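Local atomic coordinates of putative host cell surface-exposed lipoprotein (Streptococcus phage TP-J34, PDB entry 4EQQ), a protein that probably protects its streptococcal host from superinfection by other phages, acting as a phage-encoded surface lipoprotein that targets the phage tape measure protein. Residues Lys23-Thr28 and Ser42-Ser47; Met31-Leu36 and Tyr53-Ser58; Lys71-Thr76 and Ser90-Thr95. All coordinates share one frame; numbering follows the deposited sequence.

How the contacts relate
The chain is the lipoprotein ectodomain, an all-helical fold with two related stretches of one sequence family. From the N terminus, contact 1 closes the chain loop 29-41, tying the end of helix 13-28 to the turn after helix 33-42. Contact 2 opens within that loop and closes beyond it, joining the start of helix 33-42 to the end of helix 48-57. The two cross, and they touch where Lys23 NZ reaches Ser58 O. Contact 3 follows in series, closing loop 77-89, and repeats the layout of contact 1 between helix 62-77 and the turn after helix 81-91. Contacts 2 and 3 meet through Ser32 OG and Asp92 O, joining the halves. All three touch the second subunit.

Contact 1: Lys23-Thr28 and Ser42-Ser47; sequences KQYAST and SFDKYS
Tyr25 and Asp44 reach toward each other from opposite directions and meet through one short hydrogen bond: Tyr25 OH donates to Asp44 OD2 (2.6 Å), which accepts with its syn lone pair, on the side of OD1. OD2 lies in the plane of the phenol ring at its edge, and also close to Tyr25 CE2 (3.2 Å), while the carboxylate is turned 67° against the ring. The CA atoms of Tyr25 and Asp44 are 11.2 Å apart, a gap that suits a tyrosine, whose long rigid ring carries a hydroxyl across it. Both side chains extend from their CA with CG placed beside the backbone N and opposite the carbonyl carbon; for Tyr25 this chi1 of -76° aims the ring at the loop.

Phe43 flanks the bond. Its CG is anti to the backbone N (chi1 -175°), which brings CD2 to 3.4 Å from Tyr25 OH, in an oblique approach. The same phenylalanine packs on Asp75 of the second subunit, and Tyr25 OH has a further hydrogen-bond partner in Gln39 NE2, so the hydroxyl is gripped from helix 33-42 as well.

The loop has its own supports. Lys45 takes a positive phi where the helix has ended, and its NZ folds back to Ser42 O at 2.8 Å. Ser47, whose small hydroxyl suits an N-cap, then starts helix 48-57 by bonding to Ala50 N. Through Tyr25 and Asp44, helix 13-28 is tied to the turn between helices 33-42 and 48-57, as a preceding helix bound to the turn of a helix-turn-helix.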
loop_
_atom_site.group_PDB
_atom_site.type_symbol
_atom_site.label_atom_id
_atom_site.label_comp_id
_atom_site.label_asym_id
_atom_site.label_seq_id
_atom_site.Cartn_x
_atom_site.Cartn_y
_atom_site.Cartn_z
ATOM N N LYS A 23 -2.863 -7.484 12.003
ATOM C CA LYS A 23 -2.650 -6.195 12.676
ATOM C C LYS A 23 -1.436 -5.464 12.101
ATOM O O LYS A 23 -1.472 -4.256 11.944
ATOM C CB LYS A 23 -2.448 -6.405 14.175
ATOM C CG LYS A 23 -3.715 -6.732 14.920
ATOM C CD LYS A 23 -3.427 -7.068 16.390
ATOM C CE LYS A 23 -4.698 -7.338 17.164
ATOM N NZ LYS A 23 -5.452 -6.088 17.402
ATOM N N GLN A 24 -0.363 -6.202 11.810
ATOM C CA GLN A 24 0.871 -5.675 11.207
ATOM C C GLN A 24 0.564 -5.105 9.814
ATOM O O GLN A 24 0.896 -3.956 9.529
ATOM C CB GLN A 24 1.876 -6.823 11.092
ATOM C CG GLN A 24 3.312 -6.455 11.247
ATOM C CD GLN A 24 4.097 -7.721 11.504
ATOM O OE1 GLN A 24 4.080 -8.288 12.605
ATOM N NE2 GLN A 24 4.724 -8.246 10.469
ATOM N N TYR A 25 -0.129 -5.882 8.973
ATOM C CA TYR A 25 -0.525 -5.435 7.638
ATOM C C TYR A 25 -1.402 -4.197 7.672
ATOM O O TYR A 25 -1.140 -3.262 6.921
ATOM C CB TYR A 25 -1.252 -6.546 6.870
ATOM C CG TYR A 25 -0.341 -7.618 6.341
ATOM C CD1 TYR A 25 0.746 -7.302 5.528
ATOM C CD2 TYR A 25 -0.614 -8.964 6.572
ATOM C CE1 TYR A 25 1.580 -8.294 5.016
ATOM C CE2 TYR A 25 0.182 -9.965 6.024
ATOM C CZ TYR A 25 1.284 -9.626 5.257
ATOM O OH TYR A 25 2.065 -10.609 4.727
ATOM N N ALA A 26 -2.437 -4.179 8.542
ATOM C CA ALA A 26 -3.372 -3.060 8.692
ATOM C C ALA A 26 -2.721 -1.783 9.229
ATOM O O ALA A 26 -3.230 -0.694 8.989
ATOM C CB ALA A 26 -4.532 -3.463 9.581
ATOM N N SER A 27 -1.634 -1.912 9.986
ATOM C CA SER A 27 -0.937 -0.753 10.537
ATOM C C SER A 27 0.112 -0.164 9.551
ATOM O O SER A 27 0.623 0.925 9.808
ATOM C CB SER A 27 -0.265 -1.133 11.852
ATOM O OG SER A 27 0.817 -2.021 11.649
ATOM N N THR A 28 0.455 -0.889 8.457
ATOM C CA THR A 28 1.510 -0.470 7.520
ATOM C C THR A 28 1.007 -0.243 6.093
ATOM O O THR A 28 1.324 0.776 5.497
ATOM C CB THR A 28 2.705 -1.466 7.551
ATOM O OG1 THR A 28 2.292 -2.703 6.982
ATOM C CG2 THR A 28 3.228 -1.736 8.949
ATOM N N SER A 42 -2.261 -16.108 0.360
ATOM C CA SER A 42 -1.314 -16.076 -0.753
ATOM C C SER A 42 0.150 -15.859 -0.351
ATOM O O SER A 42 1.037 -16.514 -0.901
ATOM C CB SER A 42 -1.769 -15.056 -1.797
ATOM O OG SER A 42 -0.996 -15.133 -2.978
ATOM N N PHE A 43 0.413 -14.940 0.572
ATOM C CA PHE A 43 1.792 -14.685 0.988
ATOM C C PHE A 43 2.217 -15.484 2.217
ATOM O O PHE A 43 3.239 -16.166 2.178
ATOM C CB PHE A 43 2.046 -13.185 1.207
ATOM C CG PHE A 43 3.497 -12.858 1.520
ATOM C CD1 PHE A 43 4.443 -12.783 0.506
ATOM C CD2 PHE A 43 3.920 -12.680 2.832
ATOM C CE1 PHE A 43 5.788 -12.522 0.802
ATOM C CE2 PHE A 43 5.262 -12.418 3.125
ATOM C CZ PHE A 43 6.183 -12.326 2.107
ATOM N N ASP A 44 1.475 -15.350 3.322
ATOM C CA ASP A 44 1.826 -15.972 4.599
ATOM C C ASP A 44 1.488 -17.449 4.673
ATOM O O ASP A 44 1.943 -18.128 5.589
ATOM C CB ASP A 44 1.194 -15.197 5.754
ATOM C CG ASP A 44 1.639 -13.757 5.775
ATOM O OD1 ASP A 44 2.719 -13.484 6.324
ATOM O OD2 ASP A 44 0.984 -12.932 5.114
ATOM N N LYS A 45 0.674 -17.942 3.726
ATOM C CA LYS A 45 0.297 -19.352 3.629
ATOM C C LYS A 45 -0.568 -19.856 4.785
ATOM O O LYS A 45 -0.507 -21.028 5.138
ATOM C CB LYS A 45 1.511 -20.288 3.303
ATOM C CG LYS A 45 2.415 -19.812 2.149
ATOM C CD LYS A 45 1.679 -19.770 0.821
ATOM C CE LYS A 45 2.589 -19.373 -0.317
ATOM N NZ LYS A 45 1.824 -19.160 -1.588
ATOM N N TYR A 46 -1.396 -18.970 5.363
ATOM C CA TYR A 46 -2.371 -19.387 6.369
ATOM C C TYR A 46 -3.481 -20.134 5.631
ATOM O O TYR A 46 -3.681 -19.905 4.433
ATOM C CB TYR A 46 -2.969 -18.168 7.095
ATOM C CG TYR A 46 -2.037 -17.652 8.166
ATOM C CD1 TYR A 46 -1.843 -18.362 9.347
ATOM C CD2 TYR A 46 -1.291 -16.494 7.970
ATOM C CE1 TYR A 46 -0.945 -17.926 10.314
ATOM C CE2 TYR A 46 -0.402 -16.035 8.938
ATOM C CZ TYR A 46 -0.219 -16.767 10.101
ATOM O OH TYR A 46 0.651 -16.344 11.063
ATOM N N SER A 47 -4.208 -21.020 6.328
ATOM C CA SER A 47 -5.342 -21.689 5.694
ATOM C C SER A 47 -6.431 -20.629 5.433
ATOM O O SER A 47 -6.393 -19.540 6.024
ATOM C CB SER A 47 -5.909 -22.765 6.618
ATOM O OG SER A 47 -6.364 -22.161 7.818
#

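Contact 2: Met31-Leu36 and Tyr53-Ser58; sequences MSKEEL and YAVENS
Val55 lays its CG1 methyl against the branch of Leu36, 3.8 Å from Leu36 CG, the two side chains sliding past each other in opposite directions. This is helix-to-helix packing within the helix-turn-helix fold of the N-terminal half, joining the first turn of helix 33-42 to residues 53-57 of helix 48-57. The backbones come close, with the CA atoms of Lys33 and Val55 only 6.0 Å apart, and a short beta-branched valine fits so narrow a gap. Val55 CG1 also rests 3.7 Å from Lys33 O, while the CB-CG2 flank meets the aliphatic part of Lys33, with CB 3.8 Å from Lys33 CG. Tyr62, from helix 62-77, packs on both Leu36 and Lys33 and takes part in a hydrogen bond with Val55 O.

Toward the surface the contact turns polar. The Lys33 chain leaves its backbone with CG anti to N, crosses Val55 at about a right angle, and bends at its third torsion (chi3 -69°) to bring the ammonium to Glu56. That glutamate folds toward the ammonium, and the charged ends meet although neither CB is directed squarely at the other helix. Lysine suits the position because its methylenes cover valine while its charge stays at the solvent-facing side, beside the exposed Glu56.

The start of helix 33-42 is fixed by a capping box: Glu35 N donates to Ser32 OG at 3.2 Å and Ser32 N to Glu35 OE1. In the salt bridge itself, Lys33 NZ meets Glu56 OE2 at 2.7 Å on the syn side of OE2, 28° out of the carboxylate plane, and a water accepts from Lys33 NZ and donates to Glu56 OE1.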
loop_
_atom_site.group_PDB
_atom_site.type_symbol
_atom_site.label_atom_id
_atom_site.label_comp_id
_atom_site.label_asym_id
_atom_site.label_seq_id
_atom_site.Cartn_x
_atom_site.Cartn_y
_atom_site.Cartn_z
ATOM N N MET A 31 -5.035 -2.074 3.645
ATOM C CA MET A 31 -5.837 -3.081 2.950
ATOM C C MET A 31 -7.287 -3.123 3.312
ATOM O O MET A 31 -7.667 -2.917 4.472
ATOM C CB MET A 31 -5.258 -4.483 3.192
ATOM C CG MET A 31 -3.828 -4.635 2.729
ATOM S SD MET A 31 -3.248 -6.294 3.113
ATOM C CE MET A 31 -1.499 -6.095 2.799
ATOM N N SER A 32 -8.095 -3.515 2.324
ATOM C CA SER A 32 -9.507 -3.779 2.535
ATOM C C SER A 32 -9.538 -5.160 3.157
ATOM O O SER A 32 -8.508 -5.855 3.160
ATOM C CB SER A 32 -10.254 -3.765 1.200
ATOM O OG SER A 32 -9.951 -4.896 0.404
ATOM N N LYS A 33 -10.690 -5.558 3.704
ATOM C CA LYS A 33 -10.854 -6.885 4.287
ATOM C C LYS A 33 -10.498 -7.964 3.265
ATOM O O LYS A 33 -9.839 -8.940 3.619
ATOM C CB LYS A 33 -12.301 -7.075 4.764
ATOM C CG LYS A 33 -12.526 -8.348 5.580
ATOM C CD LYS A 33 -14.000 -8.580 5.928
ATOM C CE LYS A 33 -14.565 -7.588 6.919
ATOM N NZ LYS A 33 -16.001 -7.867 7.207
ATOM N N GLU A 34 -10.957 -7.803 2.000
ATOM C CA GLU A 34 -10.709 -8.799 0.949
ATOM C C GLU A 34 -9.230 -8.880 0.533
ATOM O O GLU A 34 -8.707 -9.970 0.310
ATOM C CB GLU A 34 -11.656 -8.607 -0.256
ATOM C CG GLU A 34 -13.132 -8.789 0.092
ATOM C CD GLU A 34 -13.499 -9.994 0.939
ATOM O OE1 GLU A 34 -12.996 -11.101 0.654
ATOM O OE2 GLU A 34 -14.278 -9.828 1.906
ATOM N N GLU A 35 -8.552 -7.726 0.491
ATOM C CA GLU A 35 -7.118 -7.679 0.184
ATOM C C GLU A 35 -6.307 -8.414 1.256
ATOM O O GLU A 35 -5.432 -9.228 0.940
ATOM C CB GLU A 35 -6.649 -6.235 0.060
ATOM C CG GLU A 35 -6.962 -5.673 -1.312
ATOM C CD GLU A 35 -6.673 -4.198 -1.475
ATOM O OE1 GLU A 35 -6.782 -3.441 -0.479
ATOM O OE2 GLU A 35 -6.397 -3.787 -2.625
ATOM N N LEU A 36 -6.651 -8.165 2.520
ATOM C CA LEU A 36 -6.002 -8.772 3.683
ATOM C C LEU A 36 -6.254 -10.278 3.738
ATOM O O LEU A 36 -5.325 -11.048 3.988
ATOM C CB LEU A 36 -6.466 -8.070 4.973
ATOM C CG LEU A 36 -5.882 -8.622 6.285
ATOM C CD1 LEU A 36 -4.339 -8.521 6.306
ATOM C CD2 LEU A 36 -6.479 -7.909 7.462
ATOM N N TYR A 53 -10.837 -16.019 9.864
ATOM C CA TYR A 53 -10.928 -15.666 11.284
ATOM C C TYR A 53 -10.185 -14.348 11.557
ATOM O O TYR A 53 -10.740 -13.457 12.206
ATOM C CB TYR A 53 -10.338 -16.776 12.167
ATOM C CG TYR A 53 -10.320 -16.414 13.639
ATOM C CD1 TYR A 53 -11.456 -16.593 14.430
ATOM C CD2 TYR A 53 -9.182 -15.883 14.237
ATOM C CE1 TYR A 53 -11.456 -16.238 15.777
ATOM C CE2 TYR A 53 -9.176 -15.510 15.579
ATOM C CZ TYR A 53 -10.311 -15.705 16.349
ATOM O OH TYR A 53 -10.304 -15.382 17.684
ATOM N N ALA A 54 -8.917 -14.246 11.102
ATOM C CA ALA A 54 -8.097 -13.050 11.325
ATOM C C ALA A 54 -8.708 -11.739 10.776
ATOM O O ALA A 54 -8.701 -10.736 11.479
ATOM C CB ALA A 54 -6.688 -13.254 10.775
ATOM N N VAL A 55 -9.274 -11.746 9.562
ATOM C CA VAL A 55 -9.836 -10.496 8.990
ATOM C C VAL A 55 -11.000 -9.905 9.793
ATOM O O VAL A 55 -11.186 -8.691 9.771
ATOM C CB VAL A 55 -10.143 -10.558 7.473
ATOM C CG1 VAL A 55 -8.881 -10.882 6.666
ATOM C CG2 VAL A 55 -11.286 -11.534 7.172
ATOM N N GLU A 56 -11.734 -10.758 10.536
ATOM C CA GLU A 56 -12.889 -10.371 11.364
ATOM C C GLU A 56 -12.574 -10.147 12.842
ATOM O O GLU A 56 -13.362 -9.493 13.541
ATOM C CB GLU A 56 -13.999 -11.458 11.266
ATOM C CG GLU A 56 -14.667 -11.565 9.895
ATOM C CD GLU A 56 -15.440 -10.354 9.404
ATOM O OE1 GLU A 56 -15.697 -9.425 10.204
ATOM O OE2 GLU A 56 -15.811 -10.348 8.211
ATOM N N ASN A 57 -11.455 -10.720 13.332
ATOM C CA ASN A 57 -11.122 -10.746 14.754
ATOM C C ASN A 57 -9.818 -10.068 15.163
ATOM O O ASN A 57 -9.260 -10.394 16.213
ATOM C CB ASN A 57 -11.187 -12.211 15.235
ATOM C CG ASN A 57 -12.584 -12.791 15.147
ATOM O OD1 ASN A 57 -13.431 -12.532 16.002
ATOM N ND2 ASN A 57 -12.870 -13.553 14.090
ATOM N N SER A 58 -9.356 -9.085 14.371
ATOM C CA SER A 58 -8.123 -8.368 14.658
ATOM C C SER A 58 -8.348 -6.916 15.089
ATOM O O SER A 58 -7.376 -6.166 15.214
ATOM C CB SER A 58 -7.179 -8.440 13.458
ATOM O OG SER A 58 -6.893 -9.791 13.147
HETATM O O HOH W 1 -18.021 -7.897 9.399
#

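Contact 3: Lys71-Thr76 and Ser90-Thr95; sequences KQYQDT and SFDKFT
The phenol ring of Tyr73 offers its edge to Asp92, with OD2 in the ring plane, and the carboxylate lies only 23° from that plane; no atom of residues 90-95 stacks on a ring face. From the second subunit, the ring of Phe91 meets that of Tyr73, with planes at about 85°. The hydroxyl donates to the syn lone pair of Asp92 OD2, Tyr73 OH to Asp92 OD2 being 2.5 Å. A tyrosine is long enough for this reach, and chi1 of -71° sets its ring toward the loop.

Lys69 joins the polar group: its NZ bonds to Tyr73 OH and forms a salt bridge with Asp92 OD1. Glu35 OE2 lies 2.6 Å from Asp92 OD1, close enough to suggest a proton shared between the two acids, with Lys69 probably offsetting the remaining charge. Within helix 62-77, Gln72 O accepts from both Thr76 N and Thr76 OG1, the latter at 2.6 Å, and the two donors arrive from opposite faces of the carbonyl plane.

Tyr73 thus projects from helix 62-77 across Ile84 and Gln87 of helix 81-91 to the turn leading into helix 96-104, where Phe94 packs back on Gln65, Ala66 and Leu88.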
loop_
_atom_site.group_PDB
_atom_site.type_symbol
_atom_site.label_atom_id
_atom_site.label_comp_id
_atom_site.label_asym_id
_atom_site.label_seq_id
_atom_site.Cartn_x
_atom_site.Cartn_y
_atom_site.Cartn_z
ATOM N N LYS A 71 -6.283 8.743 1.184
ATOM C CA LYS A 71 -5.296 9.818 1.371
ATOM C C LYS A 71 -4.076 9.522 0.530
ATOM O O LYS A 71 -3.590 10.418 -0.155
ATOM C CB LYS A 71 -4.876 9.969 2.845
ATOM C CG LYS A 71 -5.955 10.543 3.764
ATOM C CD LYS A 71 -5.446 10.505 5.205
ATOM C CE LYS A 71 -6.426 11.074 6.195
ATOM N NZ LYS A 71 -5.962 10.857 7.598
ATOM N N GLN A 72 -3.608 8.249 0.540
ATOM C CA GLN A 72 -2.460 7.820 -0.261
ATOM C C GLN A 72 -2.704 8.095 -1.756
ATOM O O GLN A 72 -1.839 8.683 -2.405
ATOM C CB GLN A 72 -2.137 6.339 -0.010
ATOM C CG GLN A 72 -0.881 5.865 -0.741
ATOM C CD GLN A 72 -0.608 4.387 -0.553
ATOM O OE1 GLN A 72 -0.805 3.825 0.527
ATOM N NE2 GLN A 72 -0.140 3.727 -1.612
ATOM N N TYR A 73 -3.880 7.700 -2.294
ATOM C CA TYR A 73 -4.226 7.950 -3.706
ATOM C C TYR A 73 -4.269 9.442 -4.019
ATOM O O TYR A 73 -3.801 9.855 -5.080
ATOM C CB TYR A 73 -5.570 7.297 -4.096
ATOM C CG TYR A 73 -5.548 5.780 -4.185
ATOM C CD1 TYR A 73 -4.391 5.091 -4.523
ATOM C CD2 TYR A 73 -6.705 5.037 -3.933
ATOM C CE1 TYR A 73 -4.375 3.700 -4.619
ATOM C CE2 TYR A 73 -6.692 3.643 -4.003
ATOM C CZ TYR A 73 -5.540 2.981 -4.384
ATOM O OH TYR A 73 -5.535 1.611 -4.477
ATOM N N GLN A 74 -4.828 10.242 -3.103
ATOM C CA GLN A 74 -4.927 11.696 -3.284
ATOM C C GLN A 74 -3.557 12.349 -3.257
ATOM O O GLN A 74 -3.243 13.120 -4.156
ATOM C CB GLN A 74 -5.852 12.336 -2.229
ATOM C CG GLN A 74 -6.031 13.847 -2.452
ATOM C CD GLN A 74 -7.161 14.434 -1.665
ATOM O OE1 GLN A 74 -7.114 14.504 -0.446
ATOM N NE2 GLN A 74 -8.189 14.882 -2.357
ATOM N N ASP A 75 -2.739 12.025 -2.241
ATOM C CA ASP A 75 -1.420 12.627 -2.098
ATOM C C ASP A 75 -0.367 12.153 -3.086
ATOM O O ASP A 75 0.463 12.964 -3.475
ATOM C CB ASP A 75 -0.920 12.535 -0.654
ATOM C CG ASP A 75 -1.858 13.195 0.348
ATOM O OD1 ASP A 75 -2.503 14.209 -0.014
ATOM O OD2 ASP A 75 -1.953 12.698 1.482
ATOM N N THR A 76 -0.367 10.858 -3.467
ATOM C CA THR A 76 0.644 10.323 -4.395
ATOM C C THR A 76 0.301 10.577 -5.857
ATOM O O THR A 76 1.212 10.669 -6.675
ATOM C CB THR A 76 0.873 8.803 -4.215
ATOM O OG1 THR A 76 -0.332 8.080 -4.485
ATOM C CG2 THR A 76 1.415 8.434 -2.856
ATOM N N SER A 90 -14.007 -0.803 -6.854
ATOM C CA SER A 90 -13.771 -1.704 -7.991
ATOM C C SER A 90 -12.480 -2.437 -7.955
ATOM O O SER A 90 -12.442 -3.612 -8.331
ATOM C CB SER A 90 -13.887 -0.967 -9.323
ATOM O OG SER A 90 -15.172 -0.374 -9.403
ATOM N N PHE A 91 -11.405 -1.750 -7.540
ATOM C CA PHE A 91 -10.083 -2.343 -7.526
ATOM C C PHE A 91 -9.671 -2.902 -6.156
ATOM O O PHE A 91 -9.347 -4.086 -6.079
ATOM C CB PHE A 91 -9.061 -1.341 -8.085
ATOM C CG PHE A 91 -7.685 -1.901 -8.327
ATOM C CD1 PHE A 91 -7.388 -2.567 -9.509
ATOM C CD2 PHE A 91 -6.677 -1.740 -7.388
ATOM C CE1 PHE A 91 -6.118 -3.096 -9.730
ATOM C CE2 PHE A 91 -5.398 -2.240 -7.623
ATOM C CZ PHE A 91 -5.128 -2.912 -8.797
ATOM N N ASP A 92 -9.664 -2.064 -5.085
ATOM C CA ASP A 92 -9.254 -2.518 -3.736
ATOM C C ASP A 92 -10.276 -3.405 -3.027
ATOM O O ASP A 92 -9.933 -4.095 -2.066
ATOM C CB ASP A 92 -8.837 -1.350 -2.833
ATOM C CG ASP A 92 -7.600 -0.655 -3.343
ATOM O OD1 ASP A 92 -6.526 -1.314 -3.400
ATOM O OD2 ASP A 92 -7.714 0.509 -3.762
ATOM N N LYS A 93 -11.528 -3.374 -3.486
ATOM C CA LYS A 93 -12.612 -4.176 -2.909
ATOM C C LYS A 93 -13.034 -3.800 -1.491
ATOM O O LYS A 93 -13.534 -4.640 -0.748
ATOM C CB LYS A 93 -12.434 -5.692 -3.134
ATOM C CG LYS A 93 -12.430 -6.067 -4.630
ATOM C CD LYS A 93 -12.138 -7.539 -4.859
ATOM C CE LYS A 93 -10.800 -7.948 -4.291
ATOM N NZ LYS A 93 -10.416 -9.311 -4.717
ATOM N N PHE A 94 -12.900 -2.496 -1.149
ATOM C CA PHE A 94 -13.507 -1.935 0.046
ATOM C C PHE A 94 -15.001 -1.941 -0.257
ATOM O O PHE A 94 -15.391 -1.893 -1.434
ATOM C CB PHE A 94 -13.067 -0.476 0.247
ATOM C CG PHE A 94 -11.699 -0.370 0.876
ATOM C CD1 PHE A 94 -11.524 -0.592 2.240
ATOM C CD2 PHE A 94 -10.581 -0.091 0.100
ATOM C CE1 PHE A 94 -10.259 -0.497 2.824
ATOM C CE2 PHE A 94 -9.303 -0.025 0.680
ATOM C CZ PHE A 94 -9.153 -0.230 2.038
ATOM N N THR A 95 -15.849 -1.954 0.776
ATOM C CA THR A 95 -17.301 -1.870 0.554
ATOM C C THR A 95 -17.594 -0.431 0.102
ATOM O O THR A 95 -16.761 0.462 0.322
ATOM C CB THR A 95 -18.053 -2.165 1.872
ATOM O OG1 THR A 95 -17.829 -1.074 2.765
ATOM C CG2 THR A 95 -17.602 -3.483 2.529
#